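Local coordinates for amino acid ABC transporter, periplasmic amino acid-binding protein (PDB 4Z9N) that binds glutathione and probably delivers amino acids or small peptides in the periplasm to an ABC transporter, at residues T142-M147 / P160-K165; G113-S118 / Y189-A194; A148-A153 / L204-S209; R87-T90 / S94-T97. All coordinates share one frame; numbering follows the deposited sequence.

Contact 1. Residues T142-M147 / P160-K165; sequences TTELNM and PVVFEK. With GSH (glutathione), chain U.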
loop_
_atom_site.group_PDB
_atom_site.type_symbol
_atom_site.label_atom_id
_atom_site.label_comp_id
_atom_site.label_asym_id
_atom_site.label_seq_id
_atom_site.Cartn_x
_atom_site.Cartn_y
_atom_site.Cartn_z
ATOM N N THR D 142 16.226 11.958 1.714
ATOM C CA THR D 142 16.511 10.679 2.363
ATOM C C THR D 142 17.909 10.198 1.955
ATOM O O THR D 142 18.648 9.602 2.738
ATOM C CB THR D 142 15.489 9.613 1.967
ATOM O OG1 THR D 142 15.385 9.598 0.539
ATOM C CG2 THR D 142 14.115 9.900 2.565
ATOM N N THR D 143 18.241 10.463 0.695
ATOM C CA THR D 143 19.486 10.052 0.060
ATOM C C THR D 143 20.709 10.370 0.902
ATOM O O THR D 143 21.573 9.517 1.113
ATOM C CB THR D 143 19.623 10.751 -1.300
ATOM O OG1 THR D 143 18.354 10.690 -1.962
ATOM C CG2 THR D 143 20.663 10.064 -2.180
ATOM N N GLU D 144 20.775 11.604 1.388
ATOM C CA GLU D 144 21.935 12.057 2.145
ATOM C C GLU D 144 22.090 11.251 3.444
ATOM O O GLU D 144 23.199 10.878 3.822
ATOM C CB GLU D 144 21.810 13.556 2.451
ATOM C CG GLU D 144 22.962 14.102 3.271
ATOM C CD GLU D 144 22.745 15.540 3.732
ATOM O OE1 GLU D 144 21.579 15.969 3.876
ATOM O OE2 GLU D 144 23.753 16.233 3.977
ATOM N N LEU D 145 20.970 10.972 4.115
ATOM C CA LEU D 145 21.021 10.225 5.373
ATOM C C LEU D 145 21.383 8.760 5.135
ATOM O O LEU D 145 22.169 8.178 5.887
ATOM C CB LEU D 145 19.675 10.316 6.110
ATOM C CG LEU D 145 19.155 11.746 6.342
ATOM C CD1 LEU D 145 17.796 11.753 7.044
ATOM C CD2 LEU D 145 20.178 12.561 7.135
ATOM N N ASN D 146 20.788 8.154 4.107
ATOM C CA ASN D 146 21.057 6.740 3.828
ATOM C C ASN D 146 22.521 6.518 3.461
ATOM O O ASN D 146 23.087 5.479 3.808
ATOM C CB ASN D 146 20.202 6.202 2.689
ATOM C CG ASN D 146 18.718 6.221 2.993
ATOM O OD1 ASN D 146 18.297 6.071 4.134
ATOM N ND2 ASN D 146 17.913 6.410 1.953
ATOM N N MET D 147 23.120 7.457 2.721
ATOM C CA MET D 147 24.512 7.267 2.311
ATOM C C MET D 147 25.420 7.252 3.532
ATOM O O MET D 147 26.304 6.414 3.640
ATOM C CB MET D 147 24.984 8.340 1.343
ATOM C CG MET D 147 26.468 8.198 1.029
ATOM S SD MET D 147 26.992 9.168 -0.392
ATOM C CE MET D 147 26.534 10.827 0.118
ATOM N N PRO D 160 31.086 12.889 1.434
ATOM C CA PRO D 160 29.946 13.476 0.722
ATOM C C PRO D 160 30.275 14.881 0.234
ATOM O O PRO D 160 31.082 15.585 0.855
ATOM C CB PRO D 160 28.860 13.545 1.801
ATOM C CG PRO D 160 29.676 13.811 3.052
ATOM C CD PRO D 160 30.877 12.907 2.894
ATOM N N VAL D 161 29.681 15.267 -0.888
ATOM C CA VAL D 161 29.707 16.641 -1.339
ATOM C C VAL D 161 28.253 17.046 -1.506
ATOM O O VAL D 161 27.554 16.494 -2.361
ATOM C CB VAL D 161 30.500 16.794 -2.649
ATOM C CG1 VAL D 161 30.643 18.247 -3.000
ATOM C CG2 VAL D 161 31.862 16.109 -2.547
ATOM N N VAL D 162 27.783 17.980 -0.681
ATOM C CA VAL D 162 26.354 18.268 -0.605
ATOM C C VAL D 162 25.975 19.519 -1.374
ATOM O O VAL D 162 26.604 20.582 -1.223
ATOM C CB VAL D 162 25.902 18.406 0.852
ATOM C CG1 VAL D 162 24.435 18.800 0.907
ATOM C CG2 VAL D 162 26.150 17.111 1.603
ATOM N N PHE D 163 24.924 19.393 -2.184
ATOM C CA PHE D 163 24.478 20.465 -3.058
ATOM C C PHE D 163 23.061 20.898 -2.771
ATOM O O PHE D 163 22.240 20.103 -2.317
ATOM C CB PHE D 163 24.584 20.035 -4.524
ATOM C CG PHE D 163 25.978 19.821 -4.964
ATOM C CD1 PHE D 163 26.573 18.586 -4.806
ATOM C CD2 PHE D 163 26.720 20.865 -5.485
ATOM C CE1 PHE D 163 27.879 18.396 -5.176
ATOM C CE2 PHE D 163 28.031 20.672 -5.865
ATOM C CZ PHE D 163 28.608 19.429 -5.709
ATOM N N GLU D 164 22.767 22.158 -3.077
ATOM C CA GLU D 164 21.433 22.694 -2.841
ATOM C C GLU D 164 20.508 22.546 -4.041
ATOM O O GLU D 164 19.295 22.556 -3.886
ATOM C CB GLU D 164 21.511 24.172 -2.451
ATOM C CG GLU D 164 22.324 24.432 -1.195
ATOM C CD GLU D 164 21.802 23.660 0.001
ATOM O OE1 GLU D 164 20.601 23.784 0.320
ATOM O OE2 GLU D 164 22.593 22.914 0.612
ATOM N N LYS D 165 21.084 22.429 -5.232
ATOM C CA LYS D 165 20.306 22.373 -6.467
ATOM C C LYS D 165 20.786 21.217 -7.337
ATOM O O LYS D 165 21.968 20.894 -7.342
ATOM C CB LYS D 165 20.412 23.695 -7.236
ATOM C CG LYS D 165 19.873 24.893 -6.480
ATOM C CD LYS D 165 19.927 26.148 -7.331
ATOM C CE LYS D 165 18.842 27.131 -6.914
ATOM N NZ LYS D 165 19.075 28.493 -7.463
HETATM N N1 GSH U . 13.315 10.313 -3.033
HETATM C CA1 GSH U . 14.313 11.091 -2.297
HETATM C C1 GSH U . 13.592 11.923 -1.238
HETATM O O11 GSH U . 14.275 12.561 -0.390
HETATM O O12 GSH U . 12.331 11.985 -1.211
HETATM C CB1 GSH U . 15.089 12.050 -3.214
HETATM C CG1 GSH U . 14.093 13.020 -3.879
HETATM C CD1 GSH U . 14.876 14.124 -4.581
HETATM O OE1 GSH U . 14.697 15.276 -4.333
HETATM N N2 GSH U . 15.847 13.735 -5.576
HETATM C CA2 GSH U . 16.608 14.788 -6.223
HETATM C C2 GSH U . 15.713 15.741 -7.027
HETATM O O2 GSH U . 14.610 15.473 -7.381
HETATM C CB2 GSH U . 17.757 14.190 -7.043
HETATM S SG2 GSH U . 17.169 13.312 -8.517
HETATM N N3 GSH U . 16.259 17.052 -7.308
HETATM C CA3 GSH U . 15.481 18.008 -8.049
HETATM C C3 GSH U . 15.451 19.319 -7.264
HETATM O O31 GSH U . 15.032 20.357 -7.840
HETATM O O32 GSH U . 15.827 19.360 -6.052
#

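Contact 2. Residues G113-S118 / Y189-A194; sequences GFMINS and YGVRLA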
loop_
_atom_site.group_PDB
_atom_site.type_symbol
_atom_site.label_atom_id
_atom_site.label_comp_id
_atom_site.label_asym_id
_atom_site.label_seq_id
_atom_site.Cartn_x
_atom_site.Cartn_y
_atom_site.Cartn_z
ATOM N N GLY D 113 20.754 4.212 -5.174
ATOM C CA GLY D 113 21.913 3.606 -5.797
ATOM C C GLY D 113 23.027 4.608 -6.035
ATOM O O GLY D 113 22.937 5.774 -5.614
ATOM N N PHE D 114 24.086 4.137 -6.684
ATOM C CA PHE D 114 25.281 4.930 -6.981
ATOM C C PHE D 114 25.644 4.843 -8.456
ATOM O O PHE D 114 25.539 3.782 -9.060
ATOM C CB PHE D 114 26.473 4.450 -6.148
ATOM C CG PHE D 114 26.286 4.622 -4.682
ATOM C CD1 PHE D 114 25.662 3.629 -3.930
ATOM C CD2 PHE D 114 26.698 5.788 -4.057
ATOM C CE1 PHE D 114 25.477 3.789 -2.577
ATOM C CE2 PHE D 114 26.515 5.963 -2.695
ATOM C CZ PHE D 114 25.902 4.958 -1.955
ATOM N N MET D 115 26.087 5.958 -9.026
ATOM C CA MET D 115 26.506 5.989 -10.430
ATOM C C MET D 115 27.932 6.517 -10.546
ATOM O O MET D 115 28.304 7.457 -9.835
ATOM C CB MET D 115 25.544 6.848 -11.245
ATOM C CG MET D 115 25.815 6.858 -12.751
ATOM S SD MET D 115 24.427 7.586 -13.659
ATOM C CE MET D 115 24.524 9.294 -13.123
ATOM N N ILE D 116 28.721 5.908 -11.433
ATOM C CA ILE D 116 30.086 6.352 -11.701
ATOM C C ILE D 116 30.319 6.479 -13.194
ATOM O O ILE D 116 29.588 5.907 -14.004
ATOM C CB ILE D 116 31.140 5.394 -11.113
ATOM C CG1 ILE D 116 30.953 3.987 -11.696
ATOM C CG2 ILE D 116 31.094 5.384 -9.593
ATOM C CD1 ILE D 116 32.163 3.103 -11.589
ATOM N N ASN D 117 31.362 7.216 -13.550
ATOM C CA ASN D 117 31.849 7.218 -14.918
ATOM C C ASN D 117 32.834 6.071 -15.030
ATOM O O ASN D 117 33.938 6.145 -14.490
ATOM C CB ASN D 117 32.502 8.555 -15.271
ATOM C CG ASN D 117 32.923 8.625 -16.726
ATOM O OD1 ASN D 117 33.501 7.681 -17.259
ATOM N ND2 ASN D 117 32.597 9.729 -17.385
ATOM N N SER D 118 32.436 5.014 -15.735
ATOM C CA SER D 118 33.250 3.805 -15.827
ATOM C C SER D 118 34.497 4.023 -16.675
ATOM O O SER D 118 35.438 3.227 -16.622
ATOM C CB SER D 118 32.427 2.645 -16.394
ATOM O OG SER D 118 31.971 2.931 -17.702
ATOM N N TYR D 189 18.907 7.155 -13.827
ATOM C CA TYR D 189 18.627 7.009 -15.256
ATOM C C TYR D 189 18.345 8.367 -15.900
ATOM O O TYR D 189 18.789 8.641 -17.015
ATOM C CB TYR D 189 17.430 6.075 -15.500
ATOM C CG TYR D 189 17.736 4.588 -15.458
ATOM C CD1 TYR D 189 17.739 3.884 -14.255
ATOM C CD2 TYR D 189 17.994 3.883 -16.627
ATOM C CE1 TYR D 189 17.999 2.517 -14.223
ATOM C CE2 TYR D 189 18.256 2.525 -16.606
ATOM C CZ TYR D 189 18.263 1.847 -15.405
ATOM O OH TYR D 189 18.524 0.491 -15.393
ATOM N N GLY D 190 17.583 9.206 -15.206
ATOM C CA GLY D 190 17.215 10.508 -15.740
ATOM C C GLY D 190 18.367 11.497 -15.755
ATOM O O GLY D 190 18.573 12.221 -16.740
ATOM N N VAL D 191 19.118 11.535 -14.661
ATOM C CA VAL D 191 20.305 12.371 -14.584
ATOM C C VAL D 191 21.296 11.994 -15.673
ATOM O O VAL D 191 21.842 12.864 -16.370
ATOM C CB VAL D 191 20.968 12.265 -13.207
ATOM C CG1 VAL D 191 22.365 12.877 -13.254
ATOM C CG2 VAL D 191 20.106 12.951 -12.156
ATOM N N ARG D 192 21.537 10.694 -15.822
ATOM C CA ARG D 192 22.516 10.212 -16.800
ATOM C C ARG D 192 22.232 10.749 -18.211
ATOM O O ARG D 192 23.153 11.139 -18.936
ATOM C CB ARG D 192 22.545 8.678 -16.807
ATOM C CG ARG D 192 23.505 8.081 -17.826
ATOM C CD ARG D 192 23.753 6.592 -17.587
ATOM N NE ARG D 192 22.535 5.789 -17.670
ATOM C CZ ARG D 192 22.488 4.484 -17.418
ATOM N NH1 ARG D 192 23.592 3.838 -17.057
ATOM N NH2 ARG D 192 21.338 3.828 -17.503
ATOM N N LEU D 193 20.957 10.810 -18.583
ATOM C CA LEU D 193 20.582 11.286 -19.915
ATOM C C LEU D 193 20.874 12.771 -20.127
ATOM O O LEU D 193 20.819 13.265 -21.257
ATOM C CB LEU D 193 19.102 11.012 -20.176
ATOM C CG LEU D 193 18.755 9.550 -20.460
ATOM C CD1 LEU D 193 17.253 9.374 -20.518
ATOM C CD2 LEU D 193 19.398 9.074 -21.762
ATOM N N ALA D 194 21.198 13.480 -19.052
ATOM C CA ALA D 194 21.437 14.921 -19.148
ATOM C C ALA D 194 22.923 15.240 -19.169
ATOM O O ALA D 194 23.319 16.398 -19.289
ATOM C CB ALA D 194 20.753 15.651 -17.988
#

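Contact 3. Residues A148-A153 / L204-S209; sequences ADYFRA and LPEIIS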
loop_
_atom_site.group_PDB
_atom_site.type_symbol
_atom_site.label_atom_id
_atom_site.label_comp_id
_atom_site.label_asym_id
_atom_site.label_seq_id
_atom_site.Cartn_x
_atom_site.Cartn_y
_atom_site.Cartn_z
ATOM N N ALA D 148 25.198 8.179 4.451
ATOM C CA ALA D 148 25.974 8.186 5.680
ATOM C C ALA D 148 25.849 6.820 6.367
ATOM O O ALA D 148 26.853 6.233 6.793
ATOM C CB ALA D 148 25.517 9.312 6.600
ATOM N N ASP D 149 24.617 6.312 6.469
ATOM C CA ASP D 149 24.374 5.022 7.125
ATOM C C ASP D 149 25.189 3.912 6.470
ATOM O O ASP D 149 25.800 3.068 7.144
ATOM C CB ASP D 149 22.896 4.623 7.055
ATOM C CG ASP D 149 21.998 5.450 7.952
ATOM O OD1 ASP D 149 22.496 6.142 8.866
ATOM O OD2 ASP D 149 20.765 5.380 7.736
ATOM N N TYR D 150 25.151 3.893 5.143
ATOM C CA TYR D 150 25.766 2.815 4.371
ATOM C C TYR D 150 27.289 2.817 4.514
ATOM O O TYR D 150 27.917 1.765 4.643
ATOM C CB TYR D 150 25.363 2.948 2.899
ATOM C CG TYR D 150 25.873 1.862 1.978
ATOM C CD1 TYR D 150 25.368 0.571 2.044
ATOM C CD2 TYR D 150 26.836 2.145 1.012
ATOM C CE1 TYR D 150 25.825 -0.427 1.188
ATOM C CE2 TYR D 150 27.292 1.158 0.141
ATOM C CZ TYR D 150 26.782 -0.124 0.235
ATOM O OH TYR D 150 27.234 -1.103 -0.623
ATOM N N PHE D 151 27.883 4.005 4.518
ATOM C CA PHE D 151 29.331 4.098 4.616
ATOM C C PHE D 151 29.798 3.780 6.026
ATOM O O PHE D 151 30.837 3.151 6.193
ATOM C CB PHE D 151 29.809 5.488 4.172
ATOM C CG PHE D 151 30.038 5.583 2.701
ATOM C CD1 PHE D 151 28.978 5.443 1.810
ATOM C CD2 PHE D 151 31.315 5.769 2.200
ATOM C CE1 PHE D 151 29.194 5.505 0.446
ATOM C CE2 PHE D 151 31.541 5.824 0.845
ATOM C CZ PHE D 151 30.485 5.689 -0.039
ATOM N N ARG D 152 29.017 4.191 7.032
ATOM C CA ARG D 152 29.331 3.863 8.422
ATOM C C ARG D 152 29.292 2.350 8.623
ATOM O O ARG D 152 30.220 1.748 9.174
ATOM C CB ARG D 152 28.347 4.526 9.393
ATOM C CG ARG D 152 28.548 4.075 10.834
ATOM C CD ARG D 152 27.605 4.792 11.821
ATOM N NE ARG D 152 26.315 5.034 11.178
ATOM C CZ ARG D 152 25.773 6.236 10.976
ATOM N NH1 ARG D 152 26.354 7.321 11.456
ATOM N NH2 ARG D 152 24.612 6.354 10.342
ATOM N N ALA D 153 28.207 1.740 8.161
ATOM C CA ALA D 153 27.969 0.320 8.391
ATOM C C ALA D 153 29.053 -0.519 7.743
ATOM O O ALA D 153 29.476 -1.547 8.282
ATOM C CB ALA D 153 26.592 -0.078 7.854
ATOM N N LEU D 204 25.758 1.243 -10.464
ATOM C CA LEU D 204 26.311 0.072 -9.797
ATOM C C LEU D 204 25.165 -0.788 -9.279
ATOM O O LEU D 204 24.041 -0.297 -9.138
ATOM C CB LEU D 204 27.268 0.483 -8.665
ATOM C CG LEU D 204 28.474 1.306 -9.127
ATOM C CD1 LEU D 204 29.283 1.840 -7.968
ATOM C CD2 LEU D 204 29.350 0.482 -10.056
ATOM N N PRO D 205 25.438 -2.078 -9.013
ATOM C CA PRO D 205 24.345 -2.996 -8.677
ATOM C C PRO D 205 23.667 -2.722 -7.333
ATOM O O PRO D 205 22.484 -3.024 -7.191
ATOM C CB PRO D 205 25.036 -4.367 -8.645
ATOM C CG PRO D 205 26.327 -4.182 -9.372
ATOM C CD PRO D 205 26.732 -2.778 -9.082
ATOM N N GLU D 206 24.398 -2.182 -6.362
ATOM C CA GLU D 206 23.873 -2.079 -4.996
ATOM C C GLU D 206 22.675 -1.132 -4.854
ATOM O O GLU D 206 22.677 -0.012 -5.377
ATOM C CB GLU D 206 24.983 -1.631 -4.036
ATOM C CG GLU D 206 26.013 -2.716 -3.687
ATOM C CD GLU D 206 27.056 -2.939 -4.773
ATOM O OE1 GLU D 206 27.088 -2.170 -5.757
ATOM O OE2 GLU D 206 27.859 -3.893 -4.629
ATOM N N ILE D 207 21.657 -1.600 -4.134
ATOM C CA ILE D 207 20.510 -0.779 -3.752
ATOM C C ILE D 207 20.500 -0.707 -2.247
ATOM O O ILE D 207 20.363 -1.742 -1.596
ATOM C CB ILE D 207 19.202 -1.361 -4.285
ATOM C CG1 ILE D 207 19.240 -1.387 -5.813
ATOM C CG2 ILE D 207 17.994 -0.592 -3.715
ATOM C CD1 ILE D 207 18.150 -2.204 -6.437
ATOM N N ILE D 208 20.642 0.495 -1.681
ATOM C CA ILE D 208 20.922 0.589 -0.255
ATOM C C ILE D 208 19.748 1.084 0.582
ATOM O O ILE D 208 19.906 1.291 1.777
ATOM C CB ILE D 208 22.157 1.487 0.017
ATOM C CG1 ILE D 208 21.851 2.957 -0.278
ATOM C CG2 ILE D 208 23.354 1.009 -0.801
ATOM C CD1 ILE D 208 22.871 3.943 0.327
ATOM N N SER D 209 18.578 1.266 -0.024
ATOM C CA SER D 209 17.427 1.766 0.735
ATOM C C SER D 209 16.135 1.399 0.045
ATOM O O SER D 209 16.139 1.029 -1.126
ATOM C CB SER D 209 17.492 3.281 0.879
ATOM O OG SER D 209 17.228 3.884 -0.378
#

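Contact 4. Residues R87-T90 / S94-T97; sequences RNTT and SRDT. With NA (sodium ion), chain K; GSH (glutathione), chain U; EDO (1,2-ethanediol), chain V.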
loop_
_atom_site.group_PDB
_atom_site.type_symbol
_atom_site.label_atom_id
_atom_site.label_comp_id
_atom_site.label_asym_id
_atom_site.label_seq_id
_atom_site.Cartn_x
_atom_site.Cartn_y
_atom_site.Cartn_z
ATOM N N ARG D 87 6.321 14.098 -6.813
ATOM C CA ARG D 87 7.663 14.563 -7.122
ATOM C C ARG D 87 8.713 13.652 -6.504
ATOM O O ARG D 87 9.482 14.092 -5.653
ATOM C CB ARG D 87 7.829 16.016 -6.626
ATOM C CG ARG D 87 9.186 16.684 -6.910
ATOM C CD ARG D 87 9.588 17.568 -5.747
ATOM N NE ARG D 87 10.981 18.021 -5.814
ATOM C CZ ARG D 87 12.023 17.262 -5.477
ATOM N NH1 ARG D 87 11.836 16.001 -5.103
ATOM N NH2 ARG D 87 13.257 17.757 -5.548
ATOM N N ASN D 88 8.746 12.394 -6.953
ATOM C CA ASN D 88 9.781 11.425 -6.555
ATOM C C ASN D 88 10.151 11.572 -5.079
ATOM O O ASN D 88 11.322 11.575 -4.719
ATOM C CB ASN D 88 11.057 11.533 -7.469
ATOM C CG ASN D 88 11.626 12.971 -7.611
ATOM O OD1 ASN D 88 10.979 13.877 -8.158
ATOM N ND2 ASN D 88 12.880 13.155 -7.174
ATOM N N THR D 89 9.119 11.668 -4.244
ATOM C CA THR D 89 9.257 11.976 -2.826
ATOM C C THR D 89 8.958 10.748 -1.969
ATOM O O THR D 89 7.851 10.203 -1.985
ATOM C CB THR D 89 8.328 13.134 -2.431
ATOM O OG1 THR D 89 8.808 14.375 -2.986
ATOM C CG2 THR D 89 8.207 13.232 -0.928
ATOM N N THR D 90 9.959 10.311 -1.217
ATOM C CA THR D 90 9.849 9.055 -0.481
ATOM C C THR D 90 8.906 9.152 0.725
ATOM O O THR D 90 8.991 10.074 1.530
ATOM C CB THR D 90 11.245 8.593 -0.025
ATOM O OG1 THR D 90 12.069 8.385 -1.178
ATOM C CG2 THR D 90 11.148 7.298 0.786
ATOM N N SER D 94 8.769 9.671 9.337
ATOM C CA SER D 94 8.925 11.032 9.840
ATOM C C SER D 94 8.153 12.025 8.968
ATOM O O SER D 94 7.608 13.009 9.471
ATOM C CB SER D 94 10.406 11.421 9.927
ATOM O OG SER D 94 11.064 11.331 8.673
ATOM N N ARG D 95 8.079 11.758 7.670
ATOM C CA ARG D 95 7.312 12.633 6.786
ATOM C C ARG D 95 5.805 12.412 6.977
ATOM O O ARG D 95 4.998 13.291 6.671
ATOM C CB ARG D 95 7.737 12.422 5.335
ATOM C CG ARG D 95 9.171 12.870 5.108
ATOM C CD ARG D 95 9.661 12.437 3.728
ATOM N NE ARG D 95 10.985 12.990 3.452
ATOM C CZ ARG D 95 11.638 12.793 2.305
ATOM N NH1 ARG D 95 11.085 12.053 1.354
ATOM N NH2 ARG D 95 12.833 13.334 2.110
ATOM N N ASP D 96 5.439 11.263 7.540
ATOM C CA ASP D 96 4.034 10.894 7.765
ATOM C C ASP D 96 3.531 11.444 9.107
ATOM O O ASP D 96 2.340 11.726 9.284
ATOM C CB ASP D 96 3.907 9.355 7.727
ATOM C CG ASP D 96 2.520 8.853 7.314
ATOM O OD1 ASP D 96 1.597 9.649 7.012
ATOM O OD2 ASP D 96 2.383 7.605 7.244
ATOM N N THR D 97 4.443 11.622 10.057
ATOM C CA THR D 97 4.036 11.945 11.424
ATOM C C THR D 97 4.347 13.364 11.876
ATOM O O THR D 97 3.697 13.877 12.775
ATOM C CB THR D 97 4.720 11.024 12.441
ATOM O OG1 THR D 97 6.143 11.149 12.308
ATOM C CG2 THR D 97 4.311 9.587 12.194
HETATM NA NA NA K . 0.290 11.269 8.302
HETATM N N1 GSH U . 13.315 10.313 -3.033
HETATM C CA1 GSH U . 14.313 11.091 -2.297
HETATM C C1 GSH U . 13.592 11.923 -1.238
HETATM O O11 GSH U . 14.275 12.561 -0.390
HETATM O O12 GSH U . 12.331 11.985 -1.211
HETATM C CB1 GSH U . 15.089 12.050 -3.214
HETATM C CG1 GSH U . 14.093 13.020 -3.879
HETATM C CD1 GSH U . 14.876 14.124 -4.581
HETATM O OE1 GSH U . 14.697 15.276 -4.333
HETATM N N2 GSH U . 15.847 13.735 -5.576
HETATM C CA2 GSH U . 16.608 14.788 -6.223
HETATM C C2 GSH U . 15.713 15.741 -7.027
HETATM O O2 GSH U . 14.610 15.473 -7.381
HETATM C CB2 GSH U . 17.757 14.190 -7.043
HETATM S SG2 GSH U . 17.169 13.312 -8.517
HETATM N N3 GSH U . 16.259 17.052 -7.308
HETATM C CA3 GSH U . 15.481 18.008 -8.049
HETATM C C3 GSH U . 15.451 19.319 -7.264
HETATM O O31 GSH U . 15.032 20.357 -7.840
HETATM O O32 GSH U . 15.827 19.360 -6.052
HETATM C C1 EDO V . 14.992 13.499 4.792
HETATM O O1 EDO V . 14.615 14.626 3.990
HETATM C C2 EDO V . 14.193 13.457 6.089
HETATM O O2 EDO V . 12.784 13.526 5.834
#

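Contact 1. Residues T142-M147 / P160-K165
E144 and V162 meet where helix 142-153 packs beside strand 159-163. E144 is a partly exposed residue, and it has the largest share of the surface buried here. Its CG stands anti to the backbone N (chi1 178°) and the chain stays extended beyond it. This carries the carboxylate across to the strand. There OE2 of E144 lies 3.5 Å from CG2 of V162, with CG1 of the same valine a little farther off. The two side chains cross at about a right angle. The touch is van der Waals only, a carboxylate oxygen against a methyl group.

One helical turn later, M147 reaches P160. Its chain bends at the last torsion, chi3 58°, and the CE methyl comes 4.0 Å from CB of the P160 ring. This pair is apolar. M147 is buried, and it also packs on I135 and V137 of strand 134-138. The nearest CA atoms, those of E144 and V162, are 8.1 Å apart, so side chains bridge the gap.

The start of the helix faces the ligand. N of T142 donates a hydrogen bond of 2.9 Å to O11 of glutathione, while OG1 of T142 bonds to E211. The segments belong to the beta-alpha-beta unit of strand 134-138, helix 142-153 and strand 159-163. In this crossover the helix covers two parallel strands and presents a backbone N-H to a ligand carboxylate.

Contact 2. Residues G113-S118 / Y189-A194
M115 of strand 101-117 spans the gap to helix 185-192, touching V191 and R192. Its CG lies anti to the backbone N (chi1 -175°), and chi2 is also extended, so the chain runs straight out from the strand. These two torsions bring the sulfur to R192, and a bend at chi3 (68°) turns the methyl toward V191. SD of M115 sits 3.8 Å from CB of R192, with CD of R192 slightly farther off. CE of M115 lies 4.2 Å from CG1 of V191.

R192 meets the sulfur with its aliphatic part alone. It too is extended through chi2 and bent at chi3, at 60°. Its guanidinium continues past the methionine, and NH1 bonds to the backbone O of H201 on strand 201-203. The arginine thus gives its carbon chain to the buried contact and its charged end to a strand carbonyl. V191 also touches Y181, and M115 packs on Y173 of helix 166-174.

The nearest CA atoms, of M115 and R192, are 8.6 Å apart. The side chains of both residues bridge that separation. The arrangement is a helix packed on the mixed sheet through a methionine, a valine and the aliphatic part of an arginine, as in the alpha/beta domains of periplasmic binding proteins.

Contact 3. Residues A148-A153 / L204-S209
CG of Y150 is anti to the backbone N (chi1 -177°), which sends the ring out from helix 142-153 toward the loop 204-209. In I208, chi1 of 70° sets CG1 between the backbone N and the carbonyl carbon, and CG2 then falls beside the N. These settings bring the CG2 methyl over one face of the tyrosine ring.

The result is a CH-pi contact. CG2 of I208 lies 3.5 Å from the centroid of the Y150 ring and 15° off the ring normal. It is shifted slightly toward the rim, nearest CD1 and CE1. The other branch of the isoleucine reaches the base of the same side chain, with CD1 of I208 3.7 Å from CB of Y150. The isoleucine thus lies across the tyrosine, at about a right angle to it.

The phenol end continues to E206. OH of Y150 is 3.7 Å from CG of E206, so it meets the methylene and not the carboxylate. A bend at chi2 of E206 turns the carboxylate away, where OE2 bonds to OG of S126 and OE1 to the backbone N of A127.

Next to Y150 on the helix, D149 bridges to R152 within the segment, at 2.6 Å from OD1 to NH2. Its OD2 forms salt bridges with R261 and R328 of the second subunit. Y150 itself also touches L128 and M156. At this surface site, the CH-pi contact pins the loop joining strands 201-203 and 211-218 to the C-terminal half of helix 142-153, the helix of a beta-alpha-beta unit.

Contact 4. Residues R87-T90 / S94-T97
The loop 87-90 runs a few residues ahead of the segment 94-97, with the nearest CA atoms, of T90 and R95, 8.5 Å apart. R95 closes the gap with a chain extended from CG to NE. NH1 of R95 donates a hydrogen bond of 2.9 Å to O of T90. The donor lies in the carbonyl plane, on a lone pair. CG2 of T89 approaches the guanidinium obliquely, at 3.9 Å from NH1 of R95.

The same guanidinium grips the ligand. NH1 of R95 bonds to O12 of glutathione and NH2 to O11, so both carboxylate oxygens are held. NE and NH2 also bond to an ethanediol, probably from the crystallisation liquor. Together these bonds fix the rotation of the guanidinium. N of T90 adds a nearly straight bond to O12, 2.9 Å long at 173°. The ligand amine N1 donates to O of N88 and to OG1 of T90, which also bonds to E211. Farther along, NH1 and NH2 of R87 share OE1 of glutathione, each at 3.1 Å.

O and OD1 of D96 bind a sodium ion, with L101, D102 and Q219 of the same chain and D226 of the second subunit. The chemistry implies recognition of an alpha-amino acid head: a cationic group and a backbone N-H for its carboxylate, oxygen acceptors for its amine.

How the contacts relate
Contact 4 comes first along the chain and closes before the others open. Contact 1 is nested within the span of contact 2, and contacts 2 and 3 interleave, as do 1 and 3. Contacts 1, 2 and 3 form one group, with centres 13 to 16 Å apart. Contacts 1 and 3 share helix 142-153, and contacts 1 and 2 reach the same mixed sheet. F114 touches both M147 and I208, tying the three together. Contact 4 lies about 23 Å from contact 2, centre to centre. It meets contact 1 at T142. Loop 87-90 with R95 and the start of helix 142-153 both hold glutathione, consistent with binding between the two lobes usual for this family. Contacts 1, 3 and 4 also touch the second subunit.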